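Local coordinates for ancylostoma secreted protein 1 (PDB 3NT8) that is probably associated with the transition of infective hookworm larvae to parasitism and carries two domains of the cysteine-rich secretory (CAP) family, at residues W329-E332 with L333-G337; G357-T360 with Q361-D365. One frame throughout, in Å; residues are numbered along the deposited sequence.

Interaction 1: residues W329-E332 with L333-G337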
ATOM      1  N   TRP A 329      10.164   0.604   1.243  1.00 15.38           N
ATOM      2  CA  TRP A 329      11.557   0.323   1.664  1.00 14.55           C
ATOM      3  C   TRP A 329      12.248  -0.688   0.740  1.00 14.71           C
ATOM      4  O   TRP A 329      13.401  -0.427   0.315  1.00 13.81           O
ATOM      5  CB  TRP A 329      11.618  -0.194   3.056  1.00 14.45           C
ATOM      6  CG  TRP A 329      11.093   0.741   4.085  1.00 14.90           C
ATOM      7  CD1 TRP A 329      11.086   2.085   4.030  1.00  7.81           C
ATOM      8  CD2 TRP A 329      10.530   0.374   5.370  1.00 10.75           C
ATOM      9  NE1 TRP A 329      10.516   2.588   5.193  1.00  9.79           N
ATOM     10  CE2 TRP A 329      10.160   1.558   6.013  1.00  8.27           C
ATOM     11  CE3 TRP A 329      10.285  -0.840   6.017  1.00  8.21           C
ATOM     12  CZ2 TRP A 329       9.558   1.569   7.279  1.00 11.04           C
ATOM     13  CZ3 TRP A 329       9.624  -0.810   7.268  1.00  6.63           C
ATOM     14  CH2 TRP A 329       9.284   0.366   7.864  1.00  7.33           C
ATOM     15  N   TRP A 330      11.554  -1.813   0.439  1.00 13.56           N
ATOM     16  CA  TRP A 330      12.079  -2.885  -0.393  1.00 15.15           C
ATOM     17  C   TRP A 330      12.360  -2.479  -1.839  1.00 15.06           C
ATOM     18  O   TRP A 330      13.371  -2.931  -2.422  1.00 14.84           O
ATOM     19  CB  TRP A 330      11.167  -4.132  -0.353  1.00 14.26           C
ATOM     20  CG  TRP A 330      11.830  -5.356  -0.934  1.00 15.09           C
ATOM     21  CD1 TRP A 330      11.696  -5.840  -2.215  1.00 17.88           C
ATOM     22  CD2 TRP A 330      12.787  -6.239  -0.284  1.00 17.40           C
ATOM     23  NE1 TRP A 330      12.487  -6.972  -2.389  1.00 15.25           N
ATOM     24  CE2 TRP A 330      13.141  -7.240  -1.213  1.00 16.37           C
ATOM     25  CE3 TRP A 330      13.348  -6.291   1.002  1.00 17.80           C
ATOM     26  CZ2 TRP A 330      14.047  -8.257  -0.901  1.00 15.19           C
ATOM     27  CZ3 TRP A 330      14.235  -7.299   1.300  1.00 12.20           C
ATOM     28  CH2 TRP A 330      14.572  -8.264   0.365  1.00 14.57           C
ATOM     29  N   ASN A 331      11.479  -1.618  -2.393  1.00 14.49           N
ATOM     30  CA  ASN A 331      11.567  -1.177  -3.776  1.00 15.35           C
ATOM     31  C   ASN A 331      12.864  -0.536  -4.175  1.00 13.56           C
ATOM     32  O   ASN A 331      13.162  -0.448  -5.343  1.00 14.76           O
ATOM     33  CB  ASN A 331      10.316  -0.360  -4.229  1.00 15.84           C
ATOM     34  CG  ASN A 331       9.092  -1.254  -4.407  1.00 22.27           C
ATOM     35  OD1 ASN A 331       9.236  -2.492  -4.554  1.00 23.29           O
ATOM     36  ND2 ASN A 331       7.866  -0.651  -4.340  1.00 19.54           N
ATOM     37  N   GLU A 332      13.645  -0.086  -3.197  1.00 13.09           N
ATOM     38  CA  GLU A 332      14.949   0.498  -3.470  1.00 12.36           C
ATOM     39  C   GLU A 332      15.854  -0.339  -4.377  1.00 11.92           C
ATOM     40  O   GLU A 332      16.621   0.171  -5.200  1.00 10.82           O
ATOM     41  CB  GLU A 332      15.610   0.892  -2.160  1.00 12.03           C
ATOM     42  CG  GLU A 332      14.753   1.943  -1.381  1.00 14.39           C
ATOM     43  CD  GLU A 332      15.354   2.388  -0.061  1.00 19.94           C
ATOM     44  OE1 GLU A 332      16.094   1.622   0.638  1.00 21.93           O
ATOM     45  OE2 GLU A 332      15.051   3.532   0.329  1.00 20.32           O
ATOM     46  N   LEU A 333      15.705  -1.645  -4.264  1.00 12.59           N
ATOM     47  CA  LEU A 333      16.550  -2.562  -4.980  1.00 12.64           C
ATOM     48  C   LEU A 333      16.244  -2.500  -6.457  1.00 13.85           C
ATOM     49  O   LEU A 333      17.180  -2.480  -7.300  1.00 15.22           O
ATOM     50  CB  LEU A 333      16.373  -4.019  -4.468  1.00 12.11           C
ATOM     51  CG  LEU A 333      17.122  -5.070  -5.310  1.00 11.92           C
ATOM     52  CD1 LEU A 333      18.622  -4.962  -5.176  1.00  7.50           C
ATOM     53  CD2 LEU A 333      16.704  -6.496  -4.926  1.00 14.55           C
ATOM     54  N   LYS A 334      14.953  -2.510  -6.787  1.00 14.04           N
ATOM     55  CA  LYS A 334      14.579  -2.551  -8.191  1.00 14.99           C
ATOM     56  C   LYS A 334      14.621  -1.133  -8.772  1.00 15.69           C
ATOM     57  O   LYS A 334      14.693  -0.966 -10.004  1.00 16.19           O
ATOM     58  CB  LYS A 334      13.203  -3.186  -8.344  1.00 13.88           C
ATOM     59  CG  LYS A 334      12.093  -2.469  -7.536  1.00 15.37           C
ATOM     60  CD  LYS A 334      10.652  -2.968  -8.044  1.00 16.32           C
ATOM     61  CE  LYS A 334      10.383  -4.402  -7.535  1.00 13.79           C
ATOM     62  NZ  LYS A 334      10.422  -4.388  -6.053  1.00 13.76           N
ATOM     63  N   GLU A 335      14.560  -0.116  -7.897  1.00 15.47           N
ATOM     64  CA  GLU A 335      14.577   1.272  -8.378  1.00 17.90           C
ATOM     65  C   GLU A 335      15.960   1.871  -8.603  1.00 17.95           C
ATOM     66  O   GLU A 335      16.216   2.507  -9.653  1.00 19.24           O
ATOM     67  CB  GLU A 335      13.684   2.164  -7.524  1.00 19.16           C
ATOM     68  CG  GLU A 335      12.211   1.856  -7.823  1.00 28.18           C
ATOM     69  CD  GLU A 335      11.263   2.824  -7.161  1.00 37.72           C
ATOM     70  OE1 GLU A 335      11.658   4.001  -7.060  1.00 42.85           O
ATOM     71  OE2 GLU A 335      10.134   2.415  -6.750  1.00 40.78           O
ATOM     72  N   TYR A 336      16.852   1.642  -7.634  1.00 16.27           N
ATOM     73  CA  TYR A 336      18.163   2.234  -7.639  1.00 17.26           C
ATOM     74  C   TYR A 336      19.287   1.239  -7.823  1.00 17.13           C
ATOM     75  O   TYR A 336      20.179   1.483  -8.597  1.00 18.71           O
ATOM     76  CB  TYR A 336      18.382   3.078  -6.352  1.00 18.43           C
ATOM     77  CG  TYR A 336      17.268   4.110  -6.071  1.00 22.16           C
ATOM     78  CD1 TYR A 336      17.006   5.158  -6.958  1.00 26.86           C
ATOM     79  CD2 TYR A 336      16.515   4.053  -4.906  1.00 26.53           C
ATOM     80  CE1 TYR A 336      15.983   6.138  -6.693  1.00 28.37           C
ATOM     81  CE2 TYR A 336      15.495   5.034  -4.613  1.00 28.26           C
ATOM     82  CZ  TYR A 336      15.242   6.070  -5.527  1.00 29.61           C
ATOM     83  OH  TYR A 336      14.266   7.047  -5.290  1.00 31.45           O
ATOM     84  N   GLY A 337      19.241   0.139  -7.085  1.00 16.14           N
ATOM     85  CA  GLY A 337      20.089  -0.989  -7.335  1.00 15.76           C
ATOM     86  C   GLY A 337      21.226  -1.110  -6.340  1.00 15.26           C
ATOM     87  O   GLY A 337      21.596  -0.142  -5.700  1.00 13.96           O
TER
HETATM   88  O   HOH W   1      13.039  -4.276  -4.818  1.00 17.11           O
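Lys334 curls back alongside Asn331, the two side chains pointing the same way across a single helical turn. Lys334 CG sits between the backbone N and the carbonyl carbon (chi1 57°), which carries the chain past the main-chain carbonyl of Asn331. CB lies near that oxygen, and CG comes to 3.2 Å from Asn331 O. Beyond this point the chain follows the amide: CD is 3.8 Å from Asn331 OD1. Bends at chi3 and chi4 then turn CE and NZ toward the Asn331 amide, and NZ donates to Asn331 OD1 at 2.7 Å, from a position tilted 29° out of the carbonyl plane. A water 2.9 Å from Lys334 NZ also accepts from it and donates to Trp330 O, linking the lysine tip to the main chain of the previous turn. NZ lies at the edge of the Trp330 ring.

The Asn331 main-chain oxygen receives Glu335 N at 2.9 Å, and CB and CG of Glu335 pack beside the same atom. The next carbonyl, Glu332 O, accepts two N-H groups, Tyr336 N at 2.9 Å and Gly337 N at 3.2 Å. This i to i+5 bond beside an i to i+4 bond, with a positive-phi glycine, marks the C-terminal end of the short helix.

This turn follows helix 318-330 in the second CAP domain. Trp330 stacks on Phe248 of helix 235-253 and meets Tyr359 of helix 357-363 edge to face, while Trp329 reaches strands 305-311 and 381-388.

Interaction 2: residues G357-T360 with Q361-D365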
ATOM      1  N   GLY A 357      19.255   2.262   1.815  1.00 19.98           N
ATOM      2  CA  GLY A 357      19.542   1.735   3.136  1.00 19.00           C
ATOM      3  C   GLY A 357      18.349   1.092   3.815  1.00 17.88           C
ATOM      4  O   GLY A 357      18.521   0.300   4.721  1.00 18.02           O
ATOM      5  N   HIS A 358      17.137   1.471   3.422  1.00 16.64           N
ATOM      6  CA  HIS A 358      15.951   0.749   3.901  1.00 15.79           C
ATOM      7  C   HIS A 358      15.812  -0.687   3.396  1.00 13.62           C
ATOM      8  O   HIS A 358      15.491  -1.569   4.172  1.00 12.22           O
ATOM      9  CB  HIS A 358      14.666   1.497   3.563  1.00 16.56           C
ATOM     10  CG  HIS A 358      14.722   2.944   3.897  1.00 20.05           C
ATOM     11  ND1 HIS A 358      14.892   3.919   2.938  1.00 22.48           N
ATOM     12  CD2 HIS A 358      14.666   3.581   5.091  1.00 24.51           C
ATOM     13  CE1 HIS A 358      14.946   5.096   3.531  1.00 27.77           C
ATOM     14  NE2 HIS A 358      14.828   4.917   4.836  1.00 27.40           N
ATOM     15  N   TYR A 359      16.019  -0.894   2.102  1.00 11.85           N
ATOM     16  CA  TYR A 359      16.147  -2.205   1.519  1.00 12.55           C
ATOM     17  C   TYR A 359      17.284  -3.059   2.174  1.00 12.10           C
ATOM     18  O   TYR A 359      17.069  -4.192   2.536  1.00 15.76           O
ATOM     19  CB  TYR A 359      16.347  -2.075  -0.015  1.00 10.62           C
ATOM     20  CG  TYR A 359      16.960  -3.326  -0.578  1.00 16.28           C
ATOM     21  CD1 TYR A 359      16.174  -4.445  -0.874  1.00 13.30           C
ATOM     22  CD2 TYR A 359      18.356  -3.433  -0.767  1.00 17.43           C
ATOM     23  CE1 TYR A 359      16.752  -5.629  -1.316  1.00 16.17           C
ATOM     24  CE2 TYR A 359      18.930  -4.639  -1.241  1.00 19.88           C
ATOM     25  CZ  TYR A 359      18.107  -5.716  -1.533  1.00 19.20           C
ATOM     26  OH  TYR A 359      18.643  -6.910  -1.978  1.00 22.32           O
ATOM     27  N   THR A 360      18.463  -2.506   2.382  1.00 12.38           N
ATOM     28  CA  THR A 360      19.617  -3.249   2.878  1.00 12.28           C
ATOM     29  C   THR A 360      19.333  -3.818   4.254  1.00 12.84           C
ATOM     30  O   THR A 360      19.565  -4.993   4.511  1.00 11.94           O
ATOM     31  CB  THR A 360      20.918  -2.445   2.792  1.00 13.63           C
ATOM     32  OG1 THR A 360      20.765  -1.134   3.373  1.00 13.72           O
ATOM     33  CG2 THR A 360      21.331  -2.270   1.330  1.00 13.75           C
ATOM     34  N   GLN A 361      18.739  -3.007   5.120  1.00 11.74           N
ATOM     35  CA  GLN A 361      18.383  -3.491   6.422  1.00 10.22           C
ATOM     36  C   GLN A 361      17.316  -4.570   6.370  1.00  9.50           C
ATOM     37  O   GLN A 361      17.272  -5.468   7.224  1.00  8.30           O
ATOM     38  CB  GLN A 361      17.913  -2.309   7.292  1.00 10.63           C
ATOM     39  CG  GLN A 361      17.548  -2.623   8.736  1.00  9.80           C
ATOM     40  CD  GLN A 361      18.725  -3.185   9.499  1.00 16.05           C
ATOM     41  OE1 GLN A 361      19.538  -2.449  10.103  1.00 17.07           O
ATOM     42  NE2 GLN A 361      18.812  -4.505   9.497  1.00 14.87           N
ATOM     43  N   MET A 362      16.419  -4.485   5.410  1.00  9.39           N
ATOM     44  CA  MET A 362      15.409  -5.557   5.281  1.00 10.63           C
ATOM     45  C   MET A 362      16.047  -6.896   4.807  1.00 11.56           C
ATOM     46  O   MET A 362      15.629  -7.992   5.237  1.00 11.52           O
ATOM     47  CB  MET A 362      14.281  -5.141   4.340  1.00 11.48           C
ATOM     48  CG  MET A 362      13.352  -4.084   4.910  1.00 10.88           C
ATOM     49  SD  MET A 362      11.980  -3.676   3.767  1.00 16.78           S
ATOM     50  CE  MET A 362      11.010  -5.205   3.718  1.00  2.51           C
ATOM     51  N   ALA A 363      17.045  -6.806   3.929  1.00 10.96           N
ATOM     52  CA  ALA A 363      17.685  -7.966   3.345  1.00 10.90           C
ATOM     53  C   ALA A 363      18.912  -8.422   4.130  1.00 12.49           C
ATOM     54  O   ALA A 363      19.537  -9.403   3.739  1.00 13.32           O
ATOM     55  CB  ALA A 363      18.116  -7.667   1.917  1.00  9.60           C
ATOM     56  N   TRP A 364      19.248  -7.726   5.219  1.00 13.04           N
ATOM     57  CA  TRP A 364      20.478  -8.030   6.001  1.00 15.73           C
ATOM     58  C   TRP A 364      20.453  -9.405   6.678  1.00 17.36           C
ATOM     59  O   TRP A 364      19.577  -9.684   7.534  1.00 17.71           O
ATOM     60  CB  TRP A 364      20.735  -6.931   7.036  1.00 14.78           C
ATOM     61  CG  TRP A 364      22.204  -6.676   7.270  1.00 14.85           C
ATOM     62  CD1 TRP A 364      23.018  -7.288   8.211  1.00 10.33           C
ATOM     63  CD2 TRP A 364      23.045  -5.784   6.535  1.00 14.40           C
ATOM     64  NE1 TRP A 364      24.305  -6.813   8.109  1.00 11.24           N
ATOM     65  CE2 TRP A 364      24.353  -5.884   7.095  1.00 14.66           C
ATOM     66  CE3 TRP A 364      22.841  -4.934   5.438  1.00 13.79           C
ATOM     67  CZ2 TRP A 364      25.453  -5.138   6.595  1.00 14.42           C
ATOM     68  CZ3 TRP A 364      23.933  -4.174   4.966  1.00 13.99           C
ATOM     69  CH2 TRP A 364      25.210  -4.289   5.544  1.00 14.67           C
ATOM     70  N   ASP A 365      21.390 -10.275   6.282  1.00 18.81           N
ATOM     71  CA  ASP A 365      21.252 -11.675   6.656  1.00 19.83           C
ATOM     72  C   ASP A 365      21.378 -11.936   8.136  1.00 20.08           C
ATOM     73  O   ASP A 365      20.742 -12.851   8.628  1.00 20.98           O
ATOM     74  CB  ASP A 365      22.142 -12.636   5.825  1.00 20.47           C
ATOM     75  CG  ASP A 365      23.610 -12.401   5.990  1.00 20.40           C
ATOM     76  OD1 ASP A 365      24.000 -11.338   6.398  1.00 24.14           O
ATOM     77  OD2 ASP A 365      24.419 -13.255   5.624  1.00 25.91           O
TER
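Residues 357-363 form a short helix whose first i to i+4 bonds are long: Gln361 N to Gly357 O and Met362 N to His358 O are both weak, at 3.3 Å. The next, Ala363 N to Tyr359 O, tightens to 3.0 Å, and the chain has turned away from helical angles by Trp364. On one flank Tyr359, its CG anti to the backbone N (chi1 160°), swings its ring along the helix, so that CZ packs obliquely against Ala363 CB at 4.0 Å.

The run Gly357 to Asp365 belongs to the CRISP signature of CAP proteins, Gly-His-Tyr-Thr-Gln followed by Met-Ala-Trp, here in the second of the two domains. Trp364 folds back on Thr360: the carbonyl O of Thr360 lies in the plane of the indole at its edge, 3.4 Å from CE3, and Thr360 CB touches CZ3 at 4.1 Å. Thr360 OG1 is hydrogen-bonded to Asn392 OD1. Met362 CG lies beside its own backbone N (chi1 -72°), 3.4 Å from His358 O, and the side chain then runs out to Tyr387 of strand 381-388. Gln361 bends at chi2, and its amide is held at both ends, OE1 by Gly391 N and NE2 by Thr367 OG1.

In the fold
The carboxylate of Glu332 joins the two contacts, whose centres are 10 Å apart. It leaves interaction 1 and spans to the first turn of the helix in interaction 2, where OE2 lies 2.6 Å from His358 ND1 and OE1 lies 2.9 Å from Tyr359 N, both probable hydrogen bonds. One carboxylate can thus hold the imidazole in place and meet an N-H in the first turn of helix 357-363. Packing adds to this: Trp329 O approaches Tyr359 CB at 3.4 Å, and the Trp329 ring stacks with His358. In CAP proteins two histidines and two glutamates form a tetrad in a central cavity; the Glu332-His358 pair is consistent with one half of it.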